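Glycosyl hydrolase, family 8 (Clostridium perfringens, PDB 3REN) is an alpha-amylase, an enzyme class that hydrolyses the alpha-1,4-glucosidic bonds of starch and related glucans, and is built on an (alpha/alpha)6-barrel. Local coordinates at residues A[65-70]-A[116-121]; A[71-76]-A[128-133]. All coordinates share one frame; numbering follows the deposited sequence.

Contact 1 of 2, residues A[65-70]-A[116-121]; sequences EGLMML and ELRIIK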
ATOM      1  N   GLU A  65       5.914   7.008  -4.349  1.00 12.48           N
ATOM      2  CA  GLU A  65       5.250   8.005  -5.170  1.00 12.19           C
ATOM      3  C   GLU A  65       3.749   7.761  -5.344  1.00 11.48           C
ATOM      4  O   GLU A  65       2.971   8.706  -5.264  1.00 10.70           O
ATOM      5  CB  GLU A  65       5.938   8.121  -6.536  1.00 11.84           C
ATOM      6  CG  GLU A  65       7.355   8.645  -6.388  1.00 14.77           C
ATOM      7  CD  GLU A  65       7.407  10.007  -5.646  1.00 16.40           C
ATOM      8  OE1 GLU A  65       6.580  10.888  -5.954  1.00 15.84           O
ATOM      9  OE2 GLU A  65       8.258  10.192  -4.762  1.00 13.83           O
ATOM     10  N   GLY A  66       3.367   6.503  -5.600  1.00 10.75           N
ATOM     11  CA  GLY A  66       1.971   6.108  -5.745  1.00 10.44           C
ATOM     12  C   GLY A  66       1.192   6.379  -4.478  1.00 10.42           C
ATOM     13  O   GLY A  66       0.069   6.853  -4.542  1.00 10.52           O
ATOM     14  N   LEU A  67       1.780   6.077  -3.322  1.00 10.23           N
ATOM     15  CA  LEU A  67       1.142   6.367  -2.035  1.00 10.92           C
ATOM     16  C   LEU A  67       0.869   7.856  -1.847  1.00 10.47           C
ATOM     17  O   LEU A  67      -0.201   8.248  -1.408  1.00  9.87           O
ATOM     18  CB  LEU A  67       1.955   5.783  -0.852  1.00 10.72           C
ATOM     19  CG  LEU A  67       1.914   4.229  -0.735  1.00 11.79           C
ATOM     20  CD1 LEU A  67       2.978   3.658   0.271  1.00  9.02           C
ATOM     21  CD2 LEU A  67       0.511   3.755  -0.360  1.00  7.02           C
HETATM   22  N   MSE A  68       1.848   8.684  -2.196  1.00 10.80           N
HETATM   23  CA  MSE A  68       1.745  10.126  -2.015  1.00 11.20           C
HETATM   24  C   MSE A  68       0.698  10.711  -2.985  1.00 10.97           C
HETATM   25  O   MSE A  68      -0.038  11.614  -2.620  1.00 10.97           O
HETATM   26  CB  MSE A  68       3.130  10.792  -2.180  1.00 11.46           C
HETATM   27  CG  MSE A  68       3.124  12.325  -1.993  1.00 15.15           C
HETATM   28 SE   MSE A  68       2.299  12.934  -0.289  1.00 16.63          SE
HETATM   29  CE  MSE A  68       3.799  12.702   0.914  1.00 17.47           C
HETATM   30  N   MSE A  69       0.646  10.188  -4.207  1.00  9.86           N
HETATM   31  CA  MSE A  69      -0.440  10.510  -5.139  1.00 10.34           C
HETATM   32  C   MSE A  69      -1.817  10.158  -4.605  1.00 10.65           C
HETATM   33  O   MSE A  69      -2.744  10.950  -4.755  1.00 10.44           O
HETATM   34  CB  MSE A  69      -0.222   9.820  -6.487  1.00  9.53           C
HETATM   35  CG  MSE A  69       0.976  10.456  -7.292  1.00 10.96           C
HETATM   36 SE   MSE A  69       1.538   9.303  -8.826  1.00 13.12          SE
HETATM   37  CE  MSE A  69      -0.001   9.512  -9.968  1.00 13.62           C
ATOM     38  N   LEU A  70      -1.967   8.976  -3.991  1.00  9.88           N
ATOM     39  CA  LEU A  70      -3.264   8.661  -3.382  1.00 10.84           C
ATOM     40  C   LEU A  70      -3.667   9.642  -2.276  1.00 11.31           C
ATOM     41  O   LEU A  70      -4.845  10.091  -2.200  1.00 10.27           O
ATOM     42  CB  LEU A  70      -3.300   7.245  -2.835  1.00 10.98           C
ATOM     43  CG  LEU A  70      -3.328   6.139  -3.883  1.00 12.57           C
ATOM     44  CD1 LEU A  70      -3.166   4.780  -3.157  1.00 14.98           C
ATOM     45  CD2 LEU A  70      -4.706   6.192  -4.560  1.00 15.38           C
ATOM     46  N   GLU A 116       2.121  -0.530 -10.224  1.00 11.28           N
ATOM     47  CA  GLU A 116       1.455  -0.062 -11.436  1.00 12.25           C
ATOM     48  C   GLU A 116      -0.011   0.166 -11.125  1.00 12.00           C
ATOM     49  O   GLU A 116      -0.561   1.198 -11.467  1.00 11.75           O
ATOM     50  CB  GLU A 116       1.571  -1.081 -12.590  1.00 12.02           C
ATOM     51  CG  GLU A 116       2.978  -1.644 -12.789  1.00 13.28           C
ATOM     52  CD  GLU A 116       3.958  -0.522 -13.078  1.00 19.15           C
ATOM     53  OE1 GLU A 116       3.538   0.452 -13.760  1.00 18.63           O
ATOM     54  OE2 GLU A 116       5.122  -0.603 -12.639  1.00 18.91           O
ATOM     55  N   LEU A 117      -0.634  -0.801 -10.444  1.00 11.41           N
ATOM     56  CA  LEU A 117      -2.053  -0.705 -10.166  1.00 10.86           C
ATOM     57  C   LEU A 117      -2.351   0.435  -9.164  1.00 11.43           C
ATOM     58  O   LEU A 117      -3.394   1.048  -9.268  1.00 10.77           O
ATOM     59  CB  LEU A 117      -2.624  -2.042  -9.663  1.00  9.90           C
ATOM     60  CG  LEU A 117      -2.739  -3.149 -10.728  1.00 11.62           C
ATOM     61  CD1 LEU A 117      -2.955  -4.525 -10.080  1.00  9.83           C
ATOM     62  CD2 LEU A 117      -3.860  -2.847 -11.675  1.00 10.64           C
ATOM     63  N   ARG A 118      -1.455   0.682  -8.192  1.00 10.92           N
ATOM     64  CA  ARG A 118      -1.642   1.776  -7.241  1.00 11.28           C
ATOM     65  C   ARG A 118      -1.639   3.139  -7.947  1.00 11.85           C
ATOM     66  O   ARG A 118      -2.403   4.042  -7.580  1.00 13.74           O
ATOM     67  CB  ARG A 118      -0.552   1.781  -6.187  1.00 11.14           C
ATOM     68  CG  ARG A 118      -0.816   2.735  -5.021  1.00 12.88           C
ATOM     69  CD  ARG A 118       0.338   2.790  -4.034  1.00 15.14           C
ATOM     70  NE  ARG A 118       0.562   1.527  -3.304  1.00 14.98           N
ATOM     71  CZ  ARG A 118       1.524   0.643  -3.575  1.00 16.50           C
ATOM     72  NH1 ARG A 118       2.359   0.813  -4.596  1.00 15.15           N
ATOM     73  NH2 ARG A 118       1.644  -0.447  -2.825  1.00 17.12           N
ATOM     74  N   ILE A 119      -0.750   3.294  -8.918  1.00 10.96           N
ATOM     75  CA  ILE A 119      -0.648   4.499  -9.740  1.00 10.60           C
ATOM     76  C   ILE A 119      -1.837   4.685 -10.688  1.00 11.28           C
ATOM     77  O   ILE A 119      -2.358   5.799 -10.835  1.00 12.30           O
ATOM     78  CB  ILE A 119       0.727   4.528 -10.456  1.00 10.83           C
ATOM     79  CG1 ILE A 119       1.788   4.843  -9.385  1.00  8.12           C
ATOM     80  CG2 ILE A 119       0.752   5.647 -11.587  1.00 10.30           C
ATOM     81  CD1 ILE A 119       3.233   4.635  -9.763  1.00 11.85           C
ATOM     82  N   ILE A 120      -2.293   3.598 -11.304  1.00 11.47           N
ATOM     83  CA  ILE A 120      -3.487   3.645 -12.114  1.00 11.63           C
ATOM     84  C   ILE A 120      -4.658   4.108 -11.253  1.00 12.36           C
ATOM     85  O   ILE A 120      -5.425   4.946 -11.688  1.00 12.58           O
ATOM     86  CB  ILE A 120      -3.783   2.283 -12.766  1.00 12.17           C
ATOM     87  CG1 ILE A 120      -2.841   2.048 -13.941  1.00 10.14           C
ATOM     88  CG2 ILE A 120      -5.242   2.225 -13.263  1.00 11.98           C
ATOM     89  CD1 ILE A 120      -2.416   0.546 -14.093  1.00 12.60           C
ATOM     90  N   LYS A 121      -4.787   3.569 -10.033  1.00 12.09           N
ATOM     91  CA  LYS A 121      -5.883   3.932  -9.145  1.00 11.68           C
ATOM     92  C   LYS A 121      -5.836   5.423  -8.812  1.00 11.42           C
ATOM     93  O   LYS A 121      -6.849   6.101  -8.933  1.00 13.48           O
ATOM     94  CB  LYS A 121      -5.831   3.121  -7.840  1.00 13.43           C
ATOM     95  CG  LYS A 121      -7.028   3.385  -6.891  1.00 14.54           C
ATOM     96  CD  LYS A 121      -6.788   2.658  -5.540  1.00 23.03           C
ATOM     97  CE  LYS A 121      -8.101   2.518  -4.762  1.00 29.30           C
ATOM     98  NZ  LYS A 121      -7.946   2.047  -3.309  1.00 33.44           N
TER
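G66 brings helix 62-74 onto helix 113-130: its CA lies 3.9 Å from CG1 of I119, and the two alpha carbons are only 5.0 Å apart, because no side chain stands between the backbone of G66 and the helix opposite. CD of R118 packs against the backbone C atom of G66 at 3.7 Å. One residue on, L67 adds its backbone N and its branched end to the same arginine. CD2 of L67 comes within 3.7 Å of NE of R118, at an oblique angle to the guanidinium, and L67 also packs on helix 335-346. R118 reaches this place with CG anti to its backbone N (chi1 -170°), which carries the methylenes across to the other helix; the bend at chi3 (-66°) then carries the guanidinium on past the L67 methyl, and NH1 forms a salt bridge with D115, three residues earlier.

The two helices belong to the (alpha/alpha)6-barrel of this enzyme and run nearly parallel here, their local axes 8.8 Å apart and crossing at 22°. No hydrogen bond joins them in this region, so the interface depends on apolar carbon and on the aliphatic part of R118. Selenomethionine M69 extends its CE toward CG2 of I119, a light touch of 4.3 Å, and also touches F81 and V88 of helix 78-89. L70 lies across R118 at about a right angle, with CD1 set 3.6 Å from CG of the arginine. Its second methyl, CD2, rests against the aliphatic chain of K121 at CD, 4.2 Å away; that lysine is fully extended, and its NZ ends in a salt bridge with E243.

Contact 2 of 2, residues A[71-76]-A[128-133]; sequences YSVNAN and NRWNSF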
ATOM      1  N   TYR A  71      -2.699   9.944  -1.406  1.00 10.87           N
ATOM      2  CA  TYR A  71      -2.900  10.943  -0.378  1.00 11.57           C
ATOM      3  C   TYR A  71      -3.316  12.294  -0.973  1.00 11.73           C
ATOM      4  O   TYR A  71      -4.231  12.947  -0.460  1.00 11.18           O
ATOM      5  CB  TYR A  71      -1.601  11.147   0.410  1.00 11.15           C
ATOM      6  CG  TYR A  71      -1.672  12.298   1.389  1.00 12.82           C
ATOM      7  CD1 TYR A  71      -2.311  12.143   2.616  1.00 12.54           C
ATOM      8  CD2 TYR A  71      -1.147  13.528   1.069  1.00 10.88           C
ATOM      9  CE1 TYR A  71      -2.398  13.203   3.517  1.00 14.91           C
ATOM     10  CE2 TYR A  71      -1.219  14.596   1.950  1.00 13.51           C
ATOM     11  CZ  TYR A  71      -1.851  14.425   3.169  1.00 15.94           C
ATOM     12  OH  TYR A  71      -1.901  15.455   4.080  1.00 17.03           O
ATOM     13  N   SER A  72      -2.599  12.742  -2.005  1.00 11.74           N
ATOM     14  CA  SER A  72      -2.899  14.047  -2.668  1.00 12.90           C
ATOM     15  C   SER A  72      -4.313  14.144  -3.220  1.00 12.57           C
ATOM     16  O   SER A  72      -4.964  15.163  -3.032  1.00 13.23           O
ATOM     17  CB  SER A  72      -1.932  14.307  -3.813  1.00 12.02           C
ATOM     18  OG  SER A  72      -0.635  14.397  -3.294  1.00 16.14           O
ATOM     19  N   VAL A  73      -4.806  13.126  -3.897  1.00 12.36           N
ATOM     20  CA  VAL A  73      -6.154  13.138  -4.418  1.00 13.79           C
ATOM     21  C   VAL A  73      -7.196  13.119  -3.305  1.00 14.63           C
ATOM     22  O   VAL A  73      -8.144  13.804  -3.358  1.00 15.14           O
ATOM     23  CB  VAL A  73      -6.428  12.132  -5.581  1.00 13.99           C
ATOM     24  CG1 VAL A  73      -6.285  10.760  -5.153  1.00 12.56           C
ATOM     25  CG2 VAL A  73      -7.742  12.420  -6.253  1.00 13.44           C
ATOM     26  N   ASN A  74      -6.943  12.342  -2.279  1.00 15.36           N
ATOM     27  CA  ASN A  74      -7.800  12.359  -1.090  1.00 15.90           C
ATOM     28  C   ASN A  74      -7.783  13.723  -0.418  1.00 16.12           C
ATOM     29  O   ASN A  74      -8.791  14.146   0.152  1.00 16.70           O
ATOM     30  CB  ASN A  74      -7.338  11.298  -0.080  1.00 15.72           C
ATOM     31  CG  ASN A  74      -7.596   9.899  -0.572  1.00 19.35           C
ATOM     32  OD1 ASN A  74      -8.352   9.720  -1.512  1.00 17.71           O
ATOM     33  ND2 ASN A  74      -6.969   8.900   0.052  1.00 19.63           N
ATOM     34  N   ALA A  75      -6.638  14.398  -0.462  1.00 15.68           N
ATOM     35  CA  ALA A  75      -6.537  15.708   0.170  1.00 16.27           C
ATOM     36  C   ALA A  75      -7.058  16.818  -0.733  1.00 15.87           C
ATOM     37  O   ALA A  75      -7.075  17.971  -0.311  1.00 15.95           O
ATOM     38  CB  ALA A  75      -5.096  16.013   0.623  1.00 15.71           C
ATOM     39  N   ASN A  76      -7.496  16.480  -1.956  1.00 15.77           N
ATOM     40  CA  ASN A  76      -7.899  17.471  -2.948  1.00 16.74           C
ATOM     41  C   ASN A  76      -6.790  18.499  -3.145  1.00 16.62           C
ATOM     42  O   ASN A  76      -7.016  19.709  -3.095  1.00 17.25           O
ATOM     43  CB  ASN A  76      -9.242  18.162  -2.567  1.00 16.37           C
ATOM     44  CG  ASN A  76      -9.949  18.793  -3.777  1.00 19.38           C
ATOM     45  OD1 ASN A  76      -9.394  18.856  -4.875  1.00 20.56           O
ATOM     46  ND2 ASN A  76     -11.180  19.253  -3.573  1.00 18.83           N
ATOM     47  N   ASN A 128     -11.579  11.442 -11.937  1.00 21.85           N
ATOM     48  CA  ASN A 128     -12.949  11.590 -11.397  1.00 23.80           C
ATOM     49  C   ASN A 128     -13.130  12.863 -10.575  1.00 24.15           C
ATOM     50  O   ASN A 128     -14.135  13.585 -10.710  1.00 25.55           O
ATOM     51  CB  ASN A 128     -13.350  10.374 -10.579  1.00 23.33           C
ATOM     52  CG  ASN A 128     -13.450   9.118 -11.433  1.00 27.46           C
ATOM     53  OD1 ASN A 128     -13.431   9.195 -12.665  1.00 28.80           O
ATOM     54  ND2 ASN A 128     -13.525   7.957 -10.789  1.00 28.26           N
ATOM     55  N   ARG A 129     -12.125  13.148  -9.759  1.00 23.31           N
ATOM     56  CA  ARG A 129     -12.117  14.294  -8.878  1.00 23.44           C
ATOM     57  C   ARG A 129     -11.960  15.641  -9.600  1.00 23.50           C
ATOM     58  O   ARG A 129     -12.725  16.571  -9.348  1.00 22.38           O
ATOM     59  CB  ARG A 129     -11.013  14.065  -7.839  1.00 23.80           C
ATOM     60  CG  ARG A 129     -10.331  15.259  -7.272  1.00 25.10           C
ATOM     61  CD  ARG A 129     -10.910  15.722  -6.001  1.00 22.05           C
ATOM     62  NE  ARG A 129     -10.603  14.888  -4.825  1.00 20.72           N
ATOM     63  CZ  ARG A 129     -11.333  15.001  -3.718  1.00 22.09           C
ATOM     64  NH1 ARG A 129     -12.329  15.883  -3.712  1.00 18.28           N
ATOM     65  NH2 ARG A 129     -11.103  14.276  -2.638  1.00 22.92           N
ATOM     66  N   TRP A 130     -10.954  15.750 -10.469  1.00 22.70           N
ATOM     67  CA  TRP A 130     -10.641  17.012 -11.114  1.00 22.64           C
ATOM     68  C   TRP A 130     -11.112  17.113 -12.582  1.00 23.31           C
ATOM     69  O   TRP A 130     -10.860  18.100 -13.223  1.00 23.39           O
ATOM     70  CB  TRP A 130      -9.155  17.364 -10.965  1.00 21.61           C
ATOM     71  CG  TRP A 130      -8.699  17.471  -9.527  1.00 21.68           C
ATOM     72  CD1 TRP A 130      -9.230  18.295  -8.555  1.00 20.62           C
ATOM     73  CD2 TRP A 130      -7.617  16.763  -8.900  1.00 20.44           C
ATOM     74  NE1 TRP A 130      -8.536  18.139  -7.373  1.00 22.74           N
ATOM     75  CE2 TRP A 130      -7.554  17.203  -7.544  1.00 21.43           C
ATOM     76  CE3 TRP A 130      -6.689  15.813  -9.343  1.00 17.86           C
ATOM     77  CZ2 TRP A 130      -6.619  16.703  -6.630  1.00 19.98           C
ATOM     78  CZ3 TRP A 130      -5.743  15.321  -8.425  1.00 20.60           C
ATOM     79  CH2 TRP A 130      -5.719  15.776  -7.082  1.00 20.81           C
ATOM     80  N   ASN A 131     -11.811  16.113 -13.101  1.00 25.25           N
ATOM     81  CA  ASN A 131     -12.297  16.169 -14.500  1.00 27.53           C
ATOM     82  C   ASN A 131     -11.170  16.441 -15.481  1.00 27.50           C
ATOM     83  O   ASN A 131     -11.249  17.389 -16.264  1.00 28.83           O
ATOM     84  CB  ASN A 131     -13.390  17.264 -14.662  1.00 28.75           C
ATOM     85  CG  ASN A 131     -14.126  17.161 -15.998  1.00 33.44           C
ATOM     86  OD1 ASN A 131     -14.056  16.127 -16.671  1.00 39.26           O
ATOM     87  ND2 ASN A 131     -14.838  18.230 -16.388  1.00 36.88           N
ATOM     88  N   SER A 132     -10.109  15.630 -15.424  1.00 26.76           N
ATOM     89  CA  SER A 132      -8.930  15.818 -16.245  1.00 26.05           C
ATOM     90  C   SER A 132      -8.618  14.542 -17.003  1.00 24.59           C
ATOM     91  O   SER A 132      -7.978  13.645 -16.445  1.00 23.42           O
ATOM     92  CB  SER A 132      -7.714  16.163 -15.395  1.00 26.83           C
ATOM     93  OG  SER A 132      -7.682  17.545 -15.108  1.00 32.57           O
ATOM     94  N   PHE A 133      -9.035  14.480 -18.276  1.00 21.72           N
ATOM     95  CA  PHE A 133      -8.869  13.285 -19.081  1.00 20.20           C
ATOM     96  C   PHE A 133      -7.403  12.816 -19.140  1.00 19.28           C
ATOM     97  O   PHE A 133      -7.164  11.631 -19.366  1.00 18.76           O
ATOM     98  CB  PHE A 133      -9.310  13.551 -20.516  1.00 20.19           C
ATOM     99  CG  PHE A 133      -8.321  14.375 -21.281  1.00 20.61           C
ATOM    100  CD1 PHE A 133      -7.303  13.761 -22.018  1.00 20.77           C
ATOM    101  CD2 PHE A 133      -8.360  15.769 -21.216  1.00 20.92           C
ATOM    102  CE1 PHE A 133      -6.345  14.532 -22.685  1.00 20.16           C
ATOM    103  CE2 PHE A 133      -7.403  16.563 -21.887  1.00 20.01           C
ATOM    104  CZ  PHE A 133      -6.401  15.938 -22.623  1.00 22.78           C
TER
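V73 and W130 form the packed side of this contact, where the C-terminal ends of two helices of the (alpha/alpha)6-barrel meet and N76 closes helix 62-74 with a Schellman motif. CH2 of W130 approaches CA of V73 at 3.8 Å and the V73 CB almost as closely, while the valine CG2 lies over one face of the indole and also touches CB and CG of R129. F81 of helix 78-89 meets the indole edge-to-face and packs on V73 too, so the apolar part continues into the neighbouring helix.

Toward solvent the contact becomes polar, and the arginine part of it is loosely held. R129, its chain bent at chi2 and chi3, presents the edge of its guanidinium to the carbonyl O of V73. Both NE and NH2 lie 3.1 Å from that oxygen, but at N-H...O angles near 130° the paired bonds are weak. The same oxygen accepts the backbone N of N76, so three N-H groups converge on it. N76 lays its side chain over one face of the guanidinium, its CG swung opposite the backbone N, with the amide and guanidinium planes 19° apart. The straighter bond belongs to the indole: W130 NE1 donates to N76 OD1 at 2.7 Å, close to the ring plane, with an N-H...O angle of 156°.

Overall arrangement
Both contacts join the same two helices, 62-74 and 113-130, and their centres are 12 Å apart. Along the chain the segments alternate, 65-70, 71-76, 116-121 and 128-133, so each helix supplies first a piece of contact 1 and then a piece of contact 2. The centre of contact 1 lies about 9 Å from the centre of the chain, that of contact 2 about 18 Å, so the pairing runs outward from more central, partly buried packing to the C-terminal ends of the helices. Helix 78-89, which follows 62-74, packs against both through F81. The two helices are part of the (alpha/alpha)6-barrel, and all four segments lie within the family 8 glycosyl hydrolase range.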